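Long-range contacts in C381 turret protein (PDB 4IND), which probably builds, as an assembly of five copies, a large part of the turret of an archaeal icosahedral virus, each chain holding three jelly-roll domains in a row: residues E146-E150 and R172-Y178; E77-R83 and I118-K124; F100-M106 and N166-F171. All blocks are in the same frame, centred on the assembly; numbering follows the deposited sequence.

Contact 1: E146-E150 and R172-Y178; sequences ERVFE and RLRKGTY. With 2HP (dihydrogenphosphate ion), chain U.
Phe149 and Arg174 carry most of this contact, with Tyr178 next. The Phe149 ring is gripped by apolar groups. Tyr178 turns its edge to one face of it, with centroids 5.5 Å apart and planes at 75°, a T-shaped stack, while Val148 of its own segment lies against the opposite face near the rim. Leu173 closes in with its CD2 methyl, 3.6 Å from Phe149 CE2. The Phe149 CG stands beside its own backbone N (chi1 -56°), which carries the ring across toward Leu173 and Tyr178.

Arg174 works on the backbone of the same residue. Its NH2 gives Phe149 O a short, straight bond of 2.6 Å, with the oxygen in the guanidinium plane and the donor in the carbonyl plane; NH1 adds only a weak one. From CG to NE the arginine is stretched out, long enough to span from its own segment to that carbonyl. At its root, Tyr178 OH donates to Arg174 O, 2.7 Å away, so the ring that stacks on Phe149 also ties down the arginine's backbone.

Beyond this lies a dihydrogenphosphate, modelled too close to Val148 O for that side of it to be trusted. Arg147 NH2 bonds its O2 at 2.9 Å, and Arg147 NE bonds the same oxygen. Arg172 NH2 bonds O1 at 3.2 Å and Arg172 also makes a salt bridge to Glu125. Drawn from the first and second galactose-binding-like domains, these residues form an arginine-lined anion site at the domain junction, with Asn153 of a second subunit close by.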
loop_
_atom_site.group_PDB
_atom_site.type_symbol
_atom_site.label_atom_id
_atom_site.label_comp_id
_atom_site.label_asym_id
_atom_site.label_seq_id
_atom_site.Cartn_x
_atom_site.Cartn_y
_atom_site.Cartn_z
ATOM N N GLU A 146 22.651 2.101 0.361
ATOM C CA GLU A 146 21.285 1.865 -0.127
ATOM C C GLU A 146 20.325 1.892 1.049
ATOM O O GLU A 146 20.648 1.417 2.127
ATOM C CB GLU A 146 21.180 0.531 -0.904
ATOM C CG GLU A 146 21.166 -0.709 -0.017
ATOM C CD GLU A 146 20.405 -1.902 -0.633
ATOM O OE1 GLU A 146 20.736 -2.327 -1.770
ATOM O OE2 GLU A 146 19.492 -2.434 0.047
ATOM N N ARG A 147 19.144 2.457 0.838
ATOM C CA ARG A 147 18.129 2.474 1.876
ATOM C C ARG A 147 17.469 1.091 1.946
ATOM O O ARG A 147 17.082 0.525 0.931
ATOM C CB ARG A 147 17.092 3.570 1.571
ATOM C CG ARG A 147 17.705 4.991 1.641
ATOM C CD ARG A 147 16.640 6.064 1.503
ATOM N NE ARG A 147 15.624 5.883 2.529
ATOM C CZ ARG A 147 14.509 6.588 2.607
ATOM N NH1 ARG A 147 14.264 7.535 1.712
ATOM N NH2 ARG A 147 13.633 6.335 3.576
ATOM N N VAL A 148 17.362 0.541 3.142
ATOM C CA VAL A 148 16.708 -0.773 3.309
ATOM C C VAL A 148 15.230 -0.574 3.632
ATOM O O VAL A 148 14.828 0.500 4.028
ATOM C CB VAL A 148 17.389 -1.576 4.423
ATOM C CG1 VAL A 148 18.838 -1.811 4.080
ATOM C CG2 VAL A 148 17.309 -0.834 5.743
ATOM N N PHE A 149 14.403 -1.587 3.461
ATOM C CA PHE A 149 12.988 -1.402 3.735
ATOM C C PHE A 149 12.384 -0.559 2.621
ATOM O O PHE A 149 11.283 -0.028 2.748
ATOM C CB PHE A 149 12.785 -0.753 5.114
ATOM C CG PHE A 149 13.429 -1.529 6.235
ATOM C CD1 PHE A 149 13.212 -2.906 6.357
ATOM C CD2 PHE A 149 14.279 -0.909 7.131
ATOM C CE1 PHE A 149 13.834 -3.635 7.362
ATOM C CE2 PHE A 149 14.893 -1.634 8.154
ATOM C CZ PHE A 149 14.663 -3.002 8.262
ATOM N N GLU A 150 13.139 -0.414 1.538
ATOM C CA GLU A 150 12.589 0.062 0.274
ATOM C C GLU A 150 12.432 -1.178 -0.579
ATOM O O GLU A 150 13.318 -2.033 -0.602
ATOM C CB GLU A 150 13.567 0.993 -0.441
ATOM C CG GLU A 150 14.128 2.113 0.406
ATOM C CD GLU A 150 13.197 3.299 0.490
ATOM O OE1 GLU A 150 12.266 3.257 1.326
ATOM O OE2 GLU A 150 13.394 4.268 -0.280
ATOM N N ARG A 172 16.898 2.981 12.821
ATOM C CA ARG A 172 15.551 3.553 12.878
ATOM C C ARG A 172 14.622 2.653 12.094
ATOM O O ARG A 172 14.945 2.258 10.979
ATOM C CB ARG A 172 15.523 4.958 12.243
ATOM C CG ARG A 172 14.147 5.589 12.263
ATOM C CD ARG A 172 13.876 6.561 11.117
ATOM N NE ARG A 172 13.748 5.884 9.825
ATOM C CZ ARG A 172 13.543 6.538 8.680
ATOM N NH1 ARG A 172 13.463 7.870 8.677
ATOM N NH2 ARG A 172 13.438 5.882 7.530
ATOM N N LEU A 173 13.468 2.322 12.668
ATOM C CA LEU A 173 12.455 1.550 11.948
ATOM C C LEU A 173 11.185 2.365 11.860
ATOM O O LEU A 173 10.720 2.883 12.874
ATOM C CB LEU A 173 12.151 0.243 12.677
ATOM C CG LEU A 173 13.321 -0.703 12.893
ATOM C CD1 LEU A 173 12.846 -1.951 13.641
ATOM C CD2 LEU A 173 13.941 -1.091 11.556
ATOM N N ARG A 174 10.609 2.482 10.670
ATOM C CA ARG A 174 9.349 3.208 10.559
ATOM C C ARG A 174 8.251 2.246 10.988
ATOM O O ARG A 174 8.522 1.080 11.248
ATOM C CB ARG A 174 9.122 3.657 9.127
ATOM C CG ARG A 174 9.106 2.487 8.168
ATOM C CD ARG A 174 8.406 2.839 6.884
ATOM N NE ARG A 174 8.424 1.708 5.973
ATOM C CZ ARG A 174 9.365 1.485 5.059
ATOM N NH1 ARG A 174 10.388 2.326 4.906
ATOM N NH2 ARG A 174 9.270 0.407 4.288
ATOM N N LYS A 175 7.018 2.719 11.033
ATOM C CA LYS A 175 5.911 1.905 11.531
ATOM C C LYS A 175 5.840 0.548 10.851
ATOM O O LYS A 175 6.061 0.409 9.644
ATOM C CB LYS A 175 4.567 2.640 11.389
ATOM C CG LYS A 175 4.098 2.851 9.952
ATOM C CD LYS A 175 2.873 3.787 9.909
ATOM C CE LYS A 175 2.297 3.912 8.502
ATOM N NZ LYS A 175 1.653 2.629 8.074
ATOM N N GLY A 176 5.523 -0.467 11.643
ATOM C CA GLY A 176 5.450 -1.830 11.142
ATOM C C GLY A 176 5.755 -2.800 12.263
ATOM O O GLY A 176 6.025 -2.389 13.385
ATOM N N THR A 177 5.675 -4.093 11.976
ATOM C CA THR A 177 6.172 -5.095 12.899
ATOM C C THR A 177 7.367 -5.753 12.245
ATOM O O THR A 177 7.356 -6.015 11.038
ATOM C CB THR A 177 5.080 -6.136 13.215
ATOM O OG1 THR A 177 3.965 -5.469 13.825
ATOM C CG2 THR A 177 5.620 -7.213 14.167
ATOM N N TYR A 178 8.416 -5.986 13.028
ATOM C CA TYR A 178 9.658 -6.508 12.489
ATOM C C TYR A 178 10.174 -7.718 13.230
ATOM O O TYR A 178 10.018 -7.836 14.444
ATOM C CB TYR A 178 10.734 -5.441 12.570
ATOM C CG TYR A 178 10.438 -4.192 11.778
ATOM C CD1 TYR A 178 11.007 -3.987 10.530
ATOM C CD2 TYR A 178 9.592 -3.214 12.281
ATOM C CE1 TYR A 178 10.754 -2.821 9.799
ATOM C CE2 TYR A 178 9.332 -2.042 11.559
ATOM C CZ TYR A 178 9.904 -1.862 10.325
ATOM O OH TYR A 178 9.669 -0.706 9.611
HETATM P P 2HP U . 14.593 3.077 5.067
HETATM O O1 2HP U . 13.779 2.920 6.327
HETATM O O2 2HP U . 15.071 4.488 5.218
HETATM O O3 2HP U . 13.653 2.903 3.833
HETATM O O4 2HP U . 15.841 2.143 4.990
#

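Contact 2: E77-R83 and I118-K124; sequences EGLYLIR and IYDIFTK. With 2HP (dihydrogenphosphate ion), chain U.
Residues 78-83 and 118-124 run antiparallel, their axes 4.6 Å apart at closest approach and their directions 159° apart, joined by six backbone hydrogen bonds at the pairs Gly78-Lys124, Tyr80-Phe122 and Ile82-Asp120. Of these, Ile82 N to Asp120 O is the straightest, 2.8 Å with 175° at the hydrogen.

On the face bearing Tyr80, Ile82, Asp120, Phe122 and Lys124, the Ile82 side chain lies alongside Asp120 and sends CD1 to Phe122 CB at 3.8 Å. Tyr80 presents its ring edge to the neighbouring strand: Phe122 O lies in the ring plane, and Lys124 CB is 3.9 Å from Tyr80 CE2. The tyrosine hydroxyl bonds Gln76 O. Chi1 of Asp120, -147°, falls well short of a staggered anti position; the carboxylate turns from Ile82, and Asp120 OD1 accepts from Ile121 N at 2.8 Å and from Phe100 N, OD2 from Tyr130 OH.

The other face mixes leucine and isoleucine with Thr123, Arg83 and Tyr119. Leu79 CD1 touches Ile121 CG2 at 3.6 Å and also Thr123 OG1, the leucine lying obliquely over both. Farther along, Arg83 CG rests against Tyr119 CD1 at 3.9 Å, while its guanidinium reaches Leu75 O of a third subunit. Leu79 N donates an almost straight bond to dihydrogenphosphate O2.

Within this four-stranded sheet 114-124 is an outer strand and 78-88 an inner one, hydrogen-bonded along its other side to strand 138-147. Strand 130-134 packs on the Ile82 and Asp120 face, and strand 155-163 of the next domain meets Tyr119 and Ile121.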
loop_
_atom_site.group_PDB
_atom_site.type_symbol
_atom_site.label_atom_id
_atom_site.label_comp_id
_atom_site.label_asym_id
_atom_site.label_seq_id
_atom_site.Cartn_x
_atom_site.Cartn_y
_atom_site.Cartn_z
ATOM N N GLU A 77 17.399 11.458 3.833
ATOM C CA GLU A 77 17.218 10.859 5.146
ATOM C C GLU A 77 16.720 9.407 5.049
ATOM O O GLU A 77 16.033 9.029 4.103
ATOM C CB GLU A 77 16.306 11.727 6.024
ATOM C CG GLU A 77 17.007 13.013 6.485
ATOM C CD GLU A 77 16.295 13.734 7.633
ATOM O OE1 GLU A 77 15.050 13.634 7.711
ATOM O OE2 GLU A 77 16.984 14.413 8.451
ATOM N N GLY A 78 17.072 8.597 6.031
ATOM C CA GLY A 78 16.567 7.228 6.067
ATOM C C GLY A 78 17.608 6.316 6.660
ATOM O O GLY A 78 18.619 6.783 7.172
ATOM N N LEU A 79 17.334 5.015 6.626
ATOM C CA LEU A 79 18.225 4.009 7.204
ATOM C C LEU A 79 18.971 3.322 6.076
ATOM O O LEU A 79 18.365 2.747 5.190
ATOM C CB LEU A 79 17.407 2.980 7.998
ATOM C CG LEU A 79 18.271 1.821 8.545
ATOM C CD1 LEU A 79 19.317 2.362 9.520
ATOM C CD2 LEU A 79 17.389 0.770 9.199
ATOM N N TYR A 80 20.300 3.398 6.105
ATOM C CA TYR A 80 21.125 2.872 5.026
ATOM C C TYR A 80 21.840 1.617 5.433
ATOM O O TYR A 80 22.336 1.509 6.552
ATOM C CB TYR A 80 22.205 3.897 4.616
ATOM C CG TYR A 80 21.629 5.064 3.844
ATOM C CD1 TYR A 80 21.581 5.054 2.453
ATOM C CD2 TYR A 80 21.136 6.175 4.502
ATOM C CE1 TYR A 80 21.038 6.112 1.750
ATOM C CE2 TYR A 80 20.586 7.226 3.808
ATOM C CZ TYR A 80 20.548 7.198 2.432
ATOM O OH TYR A 80 20.013 8.259 1.726
ATOM N N LEU A 81 21.897 0.679 4.495
ATOM C CA LEU A 81 22.795 -0.443 4.573
ATOM C C LEU A 81 23.981 -0.051 3.722
ATOM O O LEU A 81 23.827 0.291 2.540
ATOM C CB LEU A 81 22.158 -1.707 3.984
ATOM C CG LEU A 81 23.184 -2.842 3.855
ATOM C CD1 LEU A 81 23.359 -3.511 5.212
ATOM C CD2 LEU A 81 22.804 -3.857 2.764
ATOM N N ILE A 82 25.163 -0.104 4.320
ATOM C CA ILE A 82 26.395 0.207 3.599
ATOM C C ILE A 82 27.121 -1.104 3.312
ATOM O O ILE A 82 27.255 -1.961 4.199
ATOM C CB ILE A 82 27.273 1.125 4.433
ATOM C CG1 ILE A 82 26.665 2.533 4.438
ATOM C CG2 ILE A 82 28.707 1.147 3.912
ATOM C CD1 ILE A 82 27.311 3.471 5.413
ATOM N N ARG A 83 27.559 -1.274 2.067
ATOM C CA ARG A 83 28.431 -2.387 1.716
ATOM C C ARG A 83 29.734 -1.824 1.166
ATOM O O ARG A 83 29.733 -0.999 0.247
ATOM C CB ARG A 83 27.752 -3.324 0.718
ATOM C CG ARG A 83 26.607 -4.170 1.341
ATOM C CD ARG A 83 25.772 -4.828 0.272
ATOM N NE ARG A 83 25.058 -3.835 -0.523
ATOM C CZ ARG A 83 24.598 -4.046 -1.750
ATOM N NH1 ARG A 83 24.773 -5.222 -2.337
ATOM N NH2 ARG A 83 23.968 -3.074 -2.388
ATOM N N ILE A 118 32.397 -5.686 3.801
ATOM C CA ILE A 118 32.119 -4.987 5.050
ATOM C C ILE A 118 30.676 -4.500 5.004
ATOM O O ILE A 118 30.327 -3.713 4.131
ATOM C CB ILE A 118 33.059 -3.759 5.207
ATOM C CG1 ILE A 118 34.521 -4.225 5.368
ATOM C CG2 ILE A 118 32.652 -2.911 6.395
ATOM C CD1 ILE A 118 35.532 -3.089 5.314
ATOM N N TYR A 119 29.838 -4.952 5.940
ATOM C CA TYR A 119 28.469 -4.441 6.023
ATOM C C TYR A 119 28.413 -3.417 7.129
ATOM O O TYR A 119 29.024 -3.600 8.185
ATOM C CB TYR A 119 27.471 -5.572 6.347
ATOM C CG TYR A 119 27.433 -6.653 5.307
ATOM C CD1 TYR A 119 26.439 -6.686 4.331
ATOM C CD2 TYR A 119 28.395 -7.641 5.294
ATOM C CE1 TYR A 119 26.413 -7.696 3.367
ATOM C CE2 TYR A 119 28.371 -8.639 4.350
ATOM C CZ TYR A 119 27.390 -8.659 3.383
ATOM O OH TYR A 119 27.413 -9.679 2.443
ATOM N N ASP A 120 27.655 -2.348 6.916
ATOM C CA ASP A 120 27.506 -1.354 7.965
ATOM C C ASP A 120 26.110 -0.769 7.921
ATOM O O ASP A 120 25.363 -0.944 6.941
ATOM C CB ASP A 120 28.557 -0.251 7.803
ATOM C CG ASP A 120 29.019 0.311 9.131
ATOM O OD1 ASP A 120 28.243 0.228 10.109
ATOM O OD2 ASP A 120 30.170 0.822 9.221
ATOM N N ILE A 121 25.741 -0.084 8.992
ATOM C CA ILE A 121 24.394 0.459 9.086
ATOM C C ILE A 121 24.520 1.926 9.464
ATOM O O ILE A 121 25.328 2.286 10.331
ATOM C CB ILE A 121 23.574 -0.297 10.116
ATOM C CG1 ILE A 121 23.426 -1.761 9.682
ATOM C CG2 ILE A 121 22.206 0.374 10.294
ATOM C CD1 ILE A 121 22.846 -2.672 10.750
ATOM N N PHE A 122 23.738 2.780 8.810
ATOM C CA PHE A 122 23.877 4.223 9.021
ATOM C C PHE A 122 22.521 4.876 8.962
ATOM O O PHE A 122 21.848 4.821 7.935
ATOM C CB PHE A 122 24.817 4.818 7.968
ATOM C CG PHE A 122 24.934 6.338 8.015
ATOM C CD1 PHE A 122 25.230 7.001 9.199
ATOM C CD2 PHE A 122 24.804 7.077 6.863
ATOM C CE1 PHE A 122 25.357 8.397 9.237
ATOM C CE2 PHE A 122 24.926 8.474 6.877
ATOM C CZ PHE A 122 25.213 9.129 8.069
ATOM N N THR A 123 22.110 5.497 10.067
ATOM C CA THR A 123 20.850 6.230 10.072
ATOM C C THR A 123 21.118 7.678 9.732
ATOM O O THR A 123 21.730 8.389 10.515
ATOM C CB THR A 123 20.168 6.168 11.449
ATOM O OG1 THR A 123 19.924 4.796 11.779
ATOM C CG2 THR A 123 18.828 6.920 11.421
ATOM N N LYS A 124 20.656 8.123 8.568
ATOM C CA LYS A 124 20.755 9.542 8.241
ATOM C C LYS A 124 19.553 10.294 8.809
ATOM O O LYS A 124 18.501 10.420 8.174
ATOM C CB LYS A 124 20.907 9.769 6.727
ATOM C CG LYS A 124 21.127 11.240 6.361
ATOM C CD LYS A 124 22.509 11.675 6.881
ATOM C CE LYS A 124 22.661 13.191 6.895
ATOM N NZ LYS A 124 23.988 13.580 7.491
HETATM P P 2HP U . 14.593 3.077 5.067
HETATM O O1 2HP U . 13.779 2.920 6.327
HETATM O O2 2HP U . 15.071 4.488 5.218
HETATM O O3 2HP U . 13.653 2.903 3.833
HETATM O O4 2HP U . 15.841 2.143 4.990
#

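Contact 3: F100-M106 and N166-F171; sequences FNNNNTM and NGYISF
Ile169 sets its CD1 over one face of the Phe100 ring, a CH-pi contact 4.1 Å from the centroid, and its CG1 touches both Phe100 CD2 and Met106 CE. The Met106 thioether bends at its last torsion (chi3 -55°), bringing CE across the isoleucine at about a right angle. Polar bonds continue along the strand. Asn101 ND2 donates straight to Ser170 O at 2.7 Å, from well above the carbonyl plane, Ser170 N reaches Phe100 O at 3.2 Å, and, in the conformer given for Asn102, Ser170 OG donates to its OD1. Farther along, Thr105 OG1 donates to Asn166 OD1 at 2.9 Å. Tyr168 N and O are buried between the segments without a polar partner.

A loop of the first galactose-binding-like domain thus lies along strand 168-172 of the second, which pairs on with strand 238-243. Asn103 shapes the loop: its OD1 takes Thr105 N from above the carbonyl plane, an Asx turn, and also Met106 N at 2.8 Å, in plane on a lone pair, which makes it an Asx motif, while ND2 bonds Met106 O and Pro98 O. At the other end, Asn101 OD1 accepts from Thr123 N.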
loop_
_atom_site.group_PDB
_atom_site.type_symbol
_atom_site.label_atom_id
_atom_site.label_comp_id
_atom_site.label_asym_id
_atom_site.label_seq_id
_atom_site.Cartn_x
_atom_site.Cartn_y
_atom_site.Cartn_z
ATOM N N PHE A 100 27.795 1.092 12.658
ATOM C CA PHE A 100 26.557 0.595 13.264
ATOM C C PHE A 100 25.872 1.687 14.090
ATOM O O PHE A 100 25.201 1.395 15.071
ATOM C CB PHE A 100 26.860 -0.615 14.179
ATOM C CG PHE A 100 27.167 -1.913 13.442
ATOM C CD1 PHE A 100 26.725 -2.129 12.154
ATOM C CD2 PHE A 100 27.886 -2.924 14.070
ATOM C CE1 PHE A 100 26.999 -3.310 11.494
ATOM C CE2 PHE A 100 28.169 -4.110 13.417
ATOM C CZ PHE A 100 27.730 -4.303 12.126
ATOM N N ASN A 101 26.084 2.942 13.697
ATOM C CA ASN A 101 25.556 4.120 14.384
ATOM C C ASN A 101 26.177 4.405 15.744
ATOM O O ASN A 101 26.480 5.556 16.049
ATOM C CB ASN A 101 24.011 4.114 14.471
ATOM C CG ASN A 101 23.363 4.374 13.132
ATOM O OD1 ASN A 101 23.722 5.336 12.440
ATOM N ND2 ASN A 101 22.420 3.508 12.739
ATOM N N ASN A 102 26.365 3.350 16.544
ATOM C CA ASN A 102 26.820 3.502 17.919
ATOM C C ASN A 102 27.906 2.515 18.364
ATOM O O ASN A 102 28.215 2.446 19.538
ATOM C CB ASN A 102 25.635 3.422 18.892
ATOM C CG ASN A 102 24.741 4.656 18.836
ATOM O OD1 ASN A 102 23.621 4.602 18.340
ATOM N ND2 ASN A 102 25.233 5.764 19.358
ATOM N N ASN A 103 28.485 1.758 17.439
ATOM C CA ASN A 103 29.475 0.755 17.821
ATOM C C ASN A 103 30.876 1.341 17.792
ATOM O O ASN A 103 31.205 2.132 16.900
ATOM C CB ASN A 103 29.462 -0.429 16.859
ATOM C CG ASN A 103 30.591 -1.410 17.150
ATOM O OD1 ASN A 103 30.711 -1.913 18.274
ATOM N ND2 ASN A 103 31.427 -1.678 16.149
ATOM N N ASN A 104 31.706 0.942 18.744
ATOM C CA ASN A 104 33.140 1.177 18.611
ATOM C C ASN A 104 33.986 0.067 19.216
ATOM O O ASN A 104 35.165 0.278 19.528
ATOM C CB ASN A 104 33.535 2.530 19.192
ATOM C CG ASN A 104 33.137 2.680 20.629
ATOM O OD1 ASN A 104 33.116 1.714 21.395
ATOM N ND2 ASN A 104 32.793 3.897 21.011
ATOM N N THR A 105 33.387 -1.111 19.404
ATOM C CA THR A 105 34.131 -2.256 19.947
ATOM C C THR A 105 34.020 -3.515 19.086
ATOM O O THR A 105 34.974 -4.275 18.990
ATOM C CB THR A 105 33.712 -2.604 21.377
ATOM O OG1 THR A 105 32.286 -2.750 21.421
ATOM C CG2 THR A 105 34.144 -1.523 22.358
ATOM N N MET A 106 32.867 -3.744 18.472
ATOM C CA MET A 106 32.674 -4.975 17.706
ATOM C C MET A 106 33.400 -4.879 16.379
ATOM O O MET A 106 33.499 -3.801 15.793
ATOM C CB MET A 106 31.173 -5.270 17.515
ATOM C CG MET A 106 30.461 -5.479 18.845
ATOM S SD MET A 106 28.744 -6.013 18.704
ATOM C CE MET A 106 28.114 -4.718 17.663
ATOM N N ASN A 166 30.829 -6.484 24.750
ATOM C CA ASN A 166 30.176 -5.189 24.598
ATOM C C ASN A 166 30.006 -4.837 23.138
ATOM O O ASN A 166 30.500 -5.554 22.264
ATOM C CB ASN A 166 30.911 -4.093 25.370
ATOM C CG ASN A 166 32.372 -4.051 25.043
ATOM O OD1 ASN A 166 32.756 -4.230 23.888
ATOM N ND2 ASN A 166 33.207 -3.835 26.058
ATOM N N GLY A 167 29.279 -3.756 22.877
ATOM C CA GLY A 167 29.016 -3.327 21.516
ATOM C C GLY A 167 27.566 -2.876 21.391
ATOM O O GLY A 167 26.697 -3.280 22.180
ATOM N N TYR A 168 27.306 -2.045 20.390
ATOM C CA TYR A 168 25.970 -1.524 20.150
ATOM C C TYR A 168 25.697 -1.508 18.674
ATOM O O TYR A 168 26.600 -1.287 17.875
ATOM C CB TYR A 168 25.868 -0.075 20.653
ATOM C CG TYR A 168 26.081 0.092 22.134
ATOM C CD1 TYR A 168 25.070 -0.170 23.036
ATOM C CD2 TYR A 168 27.309 0.519 22.626
ATOM C CE1 TYR A 168 25.270 -0.021 24.394
ATOM C CE2 TYR A 168 27.519 0.678 23.976
ATOM C CZ TYR A 168 26.496 0.401 24.855
ATOM O OH TYR A 168 26.696 0.556 26.201
ATOM N N ILE A 169 24.436 -1.721 18.315
ATOM C CA ILE A 169 23.980 -1.449 16.961
ATOM C C ILE A 169 22.663 -0.691 17.117
ATOM O O ILE A 169 21.805 -1.103 17.871
ATOM C CB ILE A 169 23.750 -2.740 16.166
ATOM C CG1 ILE A 169 25.019 -3.594 16.172
ATOM C CG2 ILE A 169 23.328 -2.417 14.724
ATOM C CD1 ILE A 169 24.891 -4.919 15.429
ATOM N N SER A 170 22.529 0.453 16.456
ATOM C CA SER A 170 21.251 1.169 16.482
ATOM C C SER A 170 20.722 1.320 15.067
ATOM O O SER A 170 21.497 1.379 14.119
ATOM C CB SER A 170 21.424 2.563 17.091
ATOM O OG SER A 170 21.834 2.477 18.435
ATOM N N PHE A 171 19.403 1.419 14.929
ATOM C CA PHE A 171 18.804 1.704 13.629
ATOM C C PHE A 171 17.400 2.270 13.822
ATOM O O PHE A 171 16.802 2.093 14.874
ATOM C CB PHE A 171 18.811 0.454 12.730
ATOM C CG PHE A 171 18.457 -0.820 13.442
ATOM C CD1 PHE A 171 17.134 -1.216 13.584
ATOM C CD2 PHE A 171 19.449 -1.635 13.955
ATOM C CE1 PHE A 171 16.805 -2.396 14.241
ATOM C CE2 PHE A 171 19.128 -2.820 14.611
ATOM C CZ PHE A 171 17.803 -3.203 14.757
#

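Contact 2 is wholly buried and belongs to one sheet of the first domain, held by regular backbone pairing. Contacts 1 and 3 instead bridge the first and second domains, and rely more on side chains: contact 1 is buried but gathers charge round an anion, whereas contact 3 is partly exposed and mixes asparagine and hydroxyl bonds with an apolar patch. Contacts 1 and 2 share that phosphate and neighbouring strands, Glu146 O meeting Leu81 N at 2.8 Å, and both reach other subunits; no other chain touches contact 3. Leu79 CD1 of contact 2 packs on Phe171 CB of contact 3, whose 166-171 runs straight into 172-178.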